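DUF1805 domain-containing protein (Thermoplasma acidophilum, PDB 1QW2) is of unknown function but forms a small alpha/beta domain, built on a mixed sheet, that assembles with further copies of itself. Local coordinates at residues 21-26 and 32-37; 51-56 and 79-84; 63-66 and 70-73. All blocks are in the same frame, centred on the assembly; numbering follows the deposited sequence.

Contact 1 (21-26 and 32-37); sequences QFFKSD and LLFIKG
F23 and F34 pair across a hairpin whose strands, 21-25 and 32-36, run antiparallel, axes 4.7 Å apart at 178°. Three hydrogen-bonded pairs, Q21 with K36, F23 with F34 and S25 with L32, each exchange two backbone bonds, among them a nearly straight bond of 2.9 Å from F23 N to F34 O. On the face carrying F23 and F34, the CG of F34 sits between backbone N and carbonyl carbon (chi1 67°), bringing its ring beside F23, with F23 CB above one face of it, off-centre and 3.7 Å from the F34 centroid, a CH-pi contact. The ring planes differ by 25°, but with centroids 5.2 Å apart little of one ring covers the other. L32 CD2 meets the edge of the F23 ring, 3.6 Å from CD1. On the other face, I35 CG1 lies 3.7 Å from F22 CD1, in the plane of that ring. With an alanine in place of F34, F23 CB would probably lose its CH-pi partner and a gap would open beside the F23 ring. Strands 3-15 and 41-43 flank the hairpin, helix 68-73 covers F22, L33 and I35, and F23 stacks on F23 of the second subunit.

Contact 2 (51-56 and 79-84); sequences TSNKVG and ASQEAQ
N53 reaches from the end of helix 49-54 to the start of helix 81-85, where its OD1 accepts a hydrogen bond from Q81 N at 2.9 Å. The N-H...O angle of 162° makes the bond fairly straight, although the donor is tilted 18° from the amide's carbonyl plane. S80 CA, at 3.3 Å, and Q81 CG, at 3.4 Å, also crowd N53 OD1. The Q81 side chain crosses that of N53 at about a right angle, their amide planes 72° apart. Farther along, E82 CG packs 3.4 Å from G56 O.

Waters extend this shell. One accepts from E82 N and donates weakly to N53 OD1; a second donates to N53 O at 2.7 Å and accepts weakly from Q81 NE2; a third joins N53 ND2 to A79 O.

Both helix ends are defined by their own bonds. S80 is an N-cap, its OG accepting from A83 N at 3.1 Å. G56, with positive phi, is the C-prime residue of a Schellman motif that ends helix 49-54 (D57 N to S52 O, G56 N to N53 O). S80 OG also bonds to D57 O and A59 N, tying the cap to the start of strand 59-61, next to strand 78-79 in the sheet. Helix 49-54 is held from elsewhere by Y41, through S52, and by Y46 of the second subunit, which packs on T51, S52 and V55.

Contact 3 (63-66 and 70-73); sequences MGVK and DMLS
V65 packs against D70 and M71, the latter a selenomethionine, where the loop after strand 59-61 folds back on helix 68-73. The close part is apolar: V65 CG2 lies 3.8 Å from M71 CG, and the two side chains cross at about a right angle. V65 has CG1 anti to its carbonyl carbon (chi1 -60°), a setting that puts this methyl 3.9 Å from D70 O while CG2 meets M71. Its CB is also 3.9 Å from D70 CB, so the valine meets two successive residues of the helix. L33 and C44 add to the packing on V65, and L33 and I35 to that on M71.

The polar side is looser. K66 N gives D70 OD2 a weak hydrogen bond, 3.4 Å long at 151°, and K66 CB comes only to 4.0 Å from the same oxygen. K66 is exposed, its chain extended beyond CG. Within the helix start, D70 N is bonded to T67 OG1.

The contact probably rests mainly on V65, packed against D70 CB and M71 CG, rather than on polar bonding. D70 OD2 adds a weak bond here, and it has a further hydrogen-bonding partner just outside the segments.

Along the chain, contact 1 comes first, and contacts 2 and 3 follow in the DUF1805 range, with contact 3 falling between the two segments of contact 2. Contacts 1 and 3 have centres 11 Å apart and touch: I35 CG1 packs on M71 SE at 3.8 Å, and K24 NZ lies 2.8 Å from K66 O, a probable hydrogen bond, so helix 68-73 and its preceding loop sit on one face of the hairpin. Contact 2 is separate, its centre 18 Å from contact 1 and 20 Å from contact 3. Strand 59-61 leads from the 51-56 side to contact 3. Contacts 1 and 2 both reach the second subunit, linking sheet and helix end to the assembly.

Contact 1 (21-26 and 32-37)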
loop_
_atom_site.group_PDB
_atom_site.type_symbol
_atom_site.label_atom_id
_atom_site.label_comp_id
_atom_site.label_asym_id
_atom_site.label_seq_id
_atom_site.Cartn_x
_atom_site.Cartn_y
_atom_site.Cartn_z
ATOM N N GLN A 21 5.254 7.660 -8.490
ATOM C CA GLN A 21 4.864 6.911 -7.311
ATOM C C GLN A 21 6.085 6.756 -6.415
ATOM O O GLN A 21 7.107 6.214 -6.842
ATOM C CB GLN A 21 4.334 5.529 -7.703
ATOM C CG GLN A 21 3.109 5.574 -8.604
ATOM C CD GLN A 21 1.902 6.204 -7.932
ATOM O OE1 GLN A 21 0.894 6.483 -8.580
ATOM N NE2 GLN A 21 1.997 6.424 -6.626
ATOM N N PHE A 22 5.995 7.268 -5.193
ATOM C CA PHE A 22 7.083 7.140 -4.236
ATOM C C PHE A 22 6.693 6.040 -3.264
ATOM O O PHE A 22 5.580 6.029 -2.736
ATOM C CB PHE A 22 7.309 8.432 -3.450
ATOM C CG PHE A 22 8.280 8.277 -2.310
ATOM C CD1 PHE A 22 9.635 8.068 -2.554
ATOM C CD2 PHE A 22 7.835 8.298 -0.992
ATOM C CE1 PHE A 22 10.536 7.881 -1.507
ATOM C CE2 PHE A 22 8.728 8.112 0.065
ATOM C CZ PHE A 22 10.080 7.902 -0.193
ATOM N N PHE A 23 7.611 5.112 -3.034
ATOM C CA PHE A 23 7.360 4.011 -2.122
ATOM C C PHE A 23 8.514 3.865 -1.145
ATOM O O PHE A 23 9.675 4.016 -1.517
ATOM C CB PHE A 23 7.180 2.705 -2.908
ATOM C CG PHE A 23 7.041 1.483 -2.042
ATOM C CD1 PHE A 23 8.157 0.713 -1.708
ATOM C CD2 PHE A 23 5.795 1.100 -1.559
ATOM C CE1 PHE A 23 8.025 -0.423 -0.904
ATOM C CE2 PHE A 23 5.655 -0.028 -0.759
ATOM C CZ PHE A 23 6.774 -0.792 -0.430
ATOM N N LYS A 24 8.182 3.596 0.111
ATOM C CA LYS A 24 9.179 3.381 1.147
ATOM C C LYS A 24 8.641 2.318 2.085
ATOM O O LYS A 24 7.493 2.380 2.519
ATOM C CB LYS A 24 9.460 4.656 1.946
ATOM C CG LYS A 24 10.476 4.419 3.057
ATOM C CD LYS A 24 10.751 5.677 3.863
ATOM C CE LYS A 24 11.667 5.367 5.037
ATOM N NZ LYS A 24 11.946 6.573 5.862
ATOM N N SER A 25 9.475 1.340 2.398
ATOM C CA SER A 25 9.069 0.260 3.274
ATOM C C SER A 25 10.260 -0.214 4.075
ATOM O O SER A 25 11.405 -0.049 3.650
ATOM C CB SER A 25 8.534 -0.905 2.436
ATOM O OG SER A 25 8.375 -2.078 3.210
ATOM N N ASP A 26 10.000 -0.775 5.249
ATOM C CA ASP A 26 11.091 -1.329 6.022
ATOM C C ASP A 26 11.446 -2.548 5.182
ATOM O O ASP A 26 10.597 -3.079 4.461
ATOM C CB ASP A 26 10.627 -1.801 7.407
ATOM C CG ASP A 26 10.165 -0.668 8.292
ATOM O OD1 ASP A 26 10.893 0.338 8.399
ATOM O OD2 ASP A 26 9.078 -0.796 8.896
ATOM N N LEU A 32 13.756 0.279 2.118
ATOM C CA LEU A 32 13.701 0.162 0.672
ATOM C C LEU A 32 12.865 1.337 0.197
ATOM O O LEU A 32 11.790 1.592 0.732
ATOM C CB LEU A 32 13.022 -1.149 0.259
ATOM C CG LEU A 32 12.724 -1.366 -1.233
ATOM C CD1 LEU A 32 12.366 -2.826 -1.462
ATOM C CD2 LEU A 32 11.589 -0.470 -1.698
ATOM N N LEU A 33 13.365 2.079 -0.781
ATOM C CA LEU A 33 12.585 3.177 -1.313
ATOM C C LEU A 33 12.895 3.405 -2.774
ATOM O O LEU A 33 14.024 3.206 -3.224
ATOM C CB LEU A 33 12.796 4.471 -0.510
ATOM C CG LEU A 33 14.180 5.064 -0.279
ATOM C CD1 LEU A 33 14.017 6.460 0.331
ATOM C CD2 LEU A 33 14.990 4.162 0.647
ATOM N N PHE A 34 11.862 3.780 -3.515
ATOM C CA PHE A 34 12.005 4.057 -4.930
ATOM C C PHE A 34 10.983 5.086 -5.383
ATOM O O PHE A 34 10.013 5.375 -4.677
ATOM C CB PHE A 34 11.871 2.757 -5.760
ATOM C CG PHE A 34 10.491 2.132 -5.745
ATOM C CD1 PHE A 34 9.444 2.682 -6.485
ATOM C CD2 PHE A 34 10.257 0.962 -5.034
ATOM C CE1 PHE A 34 8.184 2.071 -6.520
ATOM C CE2 PHE A 34 8.999 0.341 -5.062
ATOM C CZ PHE A 34 7.966 0.896 -5.805
ATOM N N ILE A 35 11.250 5.675 -6.542
ATOM C CA ILE A 35 10.364 6.642 -7.169
ATOM C C ILE A 35 10.178 6.091 -8.575
ATOM O O ILE A 35 11.153 5.884 -9.298
ATOM C CB ILE A 35 10.989 8.042 -7.268
ATOM C CG1 ILE A 35 11.287 8.584 -5.872
ATOM C CG2 ILE A 35 10.030 8.980 -8.010
ATOM C CD1 ILE A 35 11.997 9.925 -5.876
ATOM N N LYS A 36 8.934 5.847 -8.962
ATOM C CA LYS A 36 8.675 5.292 -10.280
ATOM C C LYS A 36 7.798 6.166 -11.158
ATOM O O LYS A 36 6.766 6.674 -10.721
ATOM C CB LYS A 36 8.056 3.900 -10.131
ATOM C CG LYS A 36 7.789 3.172 -11.444
ATOM C CD LYS A 36 6.341 3.335 -11.881
ATOM C CE LYS A 36 6.071 2.573 -13.173
ATOM N NZ LYS A 36 4.612 2.473 -13.466
ATOM N N GLY A 37 8.236 6.340 -12.401
ATOM C CA GLY A 37 7.492 7.123 -13.366
ATOM C C GLY A 37 7.009 6.174 -14.444
ATOM O O GLY A 37 7.250 4.973 -14.360
#

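Contact 2 (51-56 and 79-84)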
loop_
_atom_site.group_PDB
_atom_site.type_symbol
_atom_site.label_atom_id
_atom_site.label_comp_id
_atom_site.label_asym_id
_atom_site.label_seq_id
_atom_site.Cartn_x
_atom_site.Cartn_y
_atom_site.Cartn_z
ATOM N N THR A 51 20.609 -6.194 -12.939
ATOM C CA THR A 51 19.285 -6.683 -13.291
ATOM C C THR A 51 18.558 -5.647 -14.148
ATOM O O THR A 51 17.918 -5.989 -15.143
ATOM C CB THR A 51 18.476 -6.991 -12.026
ATOM O OG1 THR A 51 19.197 -7.957 -11.250
ATOM C CG2 THR A 51 17.109 -7.557 -12.380
ATOM N N SER A 52 18.664 -4.378 -13.768
ATOM C CA SER A 52 18.025 -3.314 -14.532
ATOM C C SER A 52 18.533 -3.332 -15.972
ATOM O O SER A 52 17.753 -3.169 -16.915
ATOM C CB SER A 52 18.331 -1.946 -13.912
ATOM O OG SER A 52 17.824 -1.858 -12.593
ATOM N N ASN A 53 19.840 -3.507 -16.140
ATOM C CA ASN A 53 20.415 -3.543 -17.480
ATOM C C ASN A 53 19.983 -4.800 -18.222
ATOM O O ASN A 53 19.696 -4.750 -19.415
ATOM C CB ASN A 53 21.946 -3.489 -17.435
ATOM C CG ASN A 53 22.475 -2.084 -17.225
ATOM O OD1 ASN A 53 21.884 -1.113 -17.687
ATOM N ND2 ASN A 53 23.610 -1.975 -16.543
ATOM N N LYS A 54 19.939 -5.924 -17.513
ATOM C CA LYS A 54 19.550 -7.188 -18.122
ATOM C C LYS A 54 18.184 -7.105 -18.787
ATOM O O LYS A 54 18.005 -7.584 -19.908
ATOM C CB LYS A 54 19.540 -8.303 -17.073
ATOM C CG LYS A 54 18.950 -9.614 -17.567
ATOM C CD LYS A 54 18.955 -10.663 -16.464
ATOM C CE LYS A 54 18.295 -11.956 -16.921
ATOM N NZ LYS A 54 18.311 -12.988 -15.847
ATOM N N VAL A 55 17.223 -6.489 -18.104
ATOM C CA VAL A 55 15.873 -6.390 -18.645
ATOM C C VAL A 55 15.573 -5.122 -19.441
ATOM O O VAL A 55 14.433 -4.895 -19.853
ATOM C CB VAL A 55 14.811 -6.580 -17.526
ATOM C CG1 VAL A 55 15.024 -7.927 -16.846
ATOM C CG2 VAL A 55 14.886 -5.447 -16.507
ATOM N N GLY A 56 16.597 -4.299 -19.655
ATOM C CA GLY A 56 16.433 -3.084 -20.440
ATOM C C GLY A 56 15.674 -1.922 -19.829
ATOM O O GLY A 56 15.035 -1.149 -20.546
ATOM N N ALA A 79 23.667 4.501 -13.599
ATOM C CA ALA A 79 22.588 4.753 -14.544
ATOM C C ALA A 79 22.547 3.580 -15.512
ATOM O O ALA A 79 23.591 3.125 -15.985
ATOM C CB ALA A 79 22.847 6.050 -15.309
ATOM N N SER A 80 21.352 3.081 -15.809
ATOM C CA SER A 80 21.240 1.955 -16.729
ATOM C C SER A 80 21.622 2.401 -18.129
ATOM O O SER A 80 21.699 3.597 -18.417
ATOM C CB SER A 80 19.814 1.404 -16.749
ATOM O OG SER A 80 18.933 2.303 -17.397
ATOM N N GLN A 81 21.852 1.431 -19.004
ATOM C CA GLN A 81 22.221 1.747 -20.374
ATOM C C GLN A 81 21.123 2.556 -21.062
ATOM O O GLN A 81 21.413 3.532 -21.756
ATOM C CB GLN A 81 22.503 0.460 -21.143
ATOM C CG GLN A 81 23.646 -0.343 -20.550
ATOM C CD GLN A 81 23.928 -1.616 -21.312
ATOM O OE1 GLN A 81 24.881 -1.689 -22.091
ATOM N NE2 GLN A 81 23.096 -2.626 -21.099
ATOM N N GLU A 82 19.865 2.164 -20.875
ATOM C CA GLU A 82 18.761 2.902 -21.490
ATOM C C GLU A 82 18.646 4.303 -20.886
ATOM O O GLU A 82 18.206 5.240 -21.552
ATOM C CB GLU A 82 17.436 2.151 -21.320
ATOM C CG GLU A 82 17.295 0.882 -22.161
ATOM C CD GLU A 82 17.372 1.147 -23.658
ATOM O OE1 GLU A 82 16.953 2.237 -24.100
ATOM O OE2 GLU A 82 17.841 0.255 -24.397
ATOM N N ALA A 83 19.033 4.450 -19.623
ATOM C CA ALA A 83 18.973 5.752 -18.974
ATOM C C ALA A 83 20.064 6.650 -19.549
ATOM O O ALA A 83 19.856 7.844 -19.764
ATOM C CB ALA A 83 19.151 5.600 -17.464
ATOM N N GLN A 84 21.231 6.070 -19.806
ATOM C CA GLN A 84 22.335 6.839 -20.365
ATOM C C GLN A 84 21.996 7.289 -21.779
ATOM O O GLN A 84 22.416 8.362 -22.212
ATOM C CB GLN A 84 23.612 5.998 -20.373
ATOM C CG GLN A 84 24.142 5.684 -18.983
ATOM C CD GLN A 84 25.407 4.849 -19.016
ATOM O OE1 GLN A 84 26.404 5.236 -19.630
ATOM N NE2 GLN A 84 25.375 3.700 -18.353
HETATM O O HOH W 1 19.161 -0.320 -19.601
HETATM O O HOH W 2 20.103 -2.506 -20.945
HETATM O O HOH W 3 24.817 0.735 -16.326
#

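Contact 3 (63-66 and 70-73)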
loop_
_atom_site.group_PDB
_atom_site.type_symbol
_atom_site.label_atom_id
_atom_site.label_comp_id
_atom_site.label_asym_id
_atom_site.label_seq_id
_atom_site.Cartn_x
_atom_site.Cartn_y
_atom_site.Cartn_z
HETATM N N MSE A 63 22.351 6.270 -3.410
HETATM C CA MSE A 63 22.709 5.644 -2.143
HETATM C C MSE A 63 22.606 6.594 -0.955
HETATM O O MSE A 63 22.572 7.815 -1.121
HETATM C CB MSE A 63 24.133 5.077 -2.223
HETATM C CG MSE A 63 24.342 4.042 -3.327
HETATM SE SE MSE A 63 26.124 3.264 -3.326
HETATM C CE MSE A 63 27.133 4.828 -3.822
ATOM N N GLY A 64 22.549 6.012 0.241
ATOM C CA GLY A 64 22.467 6.792 1.465
ATOM C C GLY A 64 21.208 7.618 1.624
ATOM O O GLY A 64 21.233 8.688 2.235
ATOM N N VAL A 65 20.098 7.122 1.086
ATOM C CA VAL A 65 18.829 7.831 1.170
ATOM C C VAL A 65 17.840 7.140 2.103
ATOM O O VAL A 65 17.822 5.913 2.208
ATOM C CB VAL A 65 18.173 7.963 -0.220
ATOM C CG1 VAL A 65 19.095 8.722 -1.156
ATOM C CG2 VAL A 65 17.854 6.587 -0.780
ATOM N N LYS A 66 17.020 7.941 2.775
ATOM C CA LYS A 66 16.025 7.416 3.699
ATOM C C LYS A 66 14.663 8.058 3.464
ATOM O O LYS A 66 13.643 7.542 3.916
ATOM C CB LYS A 66 16.473 7.659 5.145
ATOM C CG LYS A 66 17.807 7.011 5.484
ATOM C CD LYS A 66 18.268 7.357 6.893
ATOM C CE LYS A 66 19.625 6.736 7.191
ATOM N NZ LYS A 66 20.147 7.128 8.531
ATOM N N ASP A 70 15.664 13.122 0.344
ATOM C CA ASP A 70 17.041 12.659 0.195
ATOM C C ASP A 70 17.278 12.152 -1.223
ATOM O O ASP A 70 18.307 12.443 -1.833
ATOM C CB ASP A 70 17.355 11.530 1.182
ATOM C CG ASP A 70 17.436 12.010 2.617
ATOM O OD1 ASP A 70 18.031 13.079 2.855
ATOM O OD2 ASP A 70 16.919 11.304 3.507
HETATM N N MSE A 71 16.320 11.391 -1.744
HETATM C CA MSE A 71 16.442 10.844 -3.091
HETATM C C MSE A 71 16.538 11.921 -4.161
HETATM O O MSE A 71 17.399 11.860 -5.035
HETATM C CB MSE A 71 15.257 9.936 -3.420
HETATM C CG MSE A 71 15.286 8.591 -2.735
HETATM SE SE MSE A 71 13.975 7.411 -3.524
HETATM C CE MSE A 71 14.953 6.868 -5.074
ATOM N N LEU A 72 15.646 12.904 -4.094
ATOM C CA LEU A 72 15.634 13.978 -5.079
ATOM C C LEU A 72 16.911 14.812 -5.066
ATOM O O LEU A 72 17.317 15.351 -6.098
ATOM C CB LEU A 72 14.420 14.881 -4.847
ATOM C CG LEU A 72 13.064 14.206 -5.071
ATOM C CD1 LEU A 72 11.946 15.163 -4.685
ATOM C CD2 LEU A 72 12.935 13.783 -6.528
ATOM N N SER A 73 17.545 14.909 -3.903
ATOM C CA SER A 73 18.774 15.684 -3.767
ATOM C C SER A 73 20.021 14.820 -3.923
ATOM O O SER A 73 21.140 15.333 -3.936
ATOM C CB SER A 73 18.811 16.384 -2.405
ATOM O OG SER A 73 17.721 17.277 -2.263
#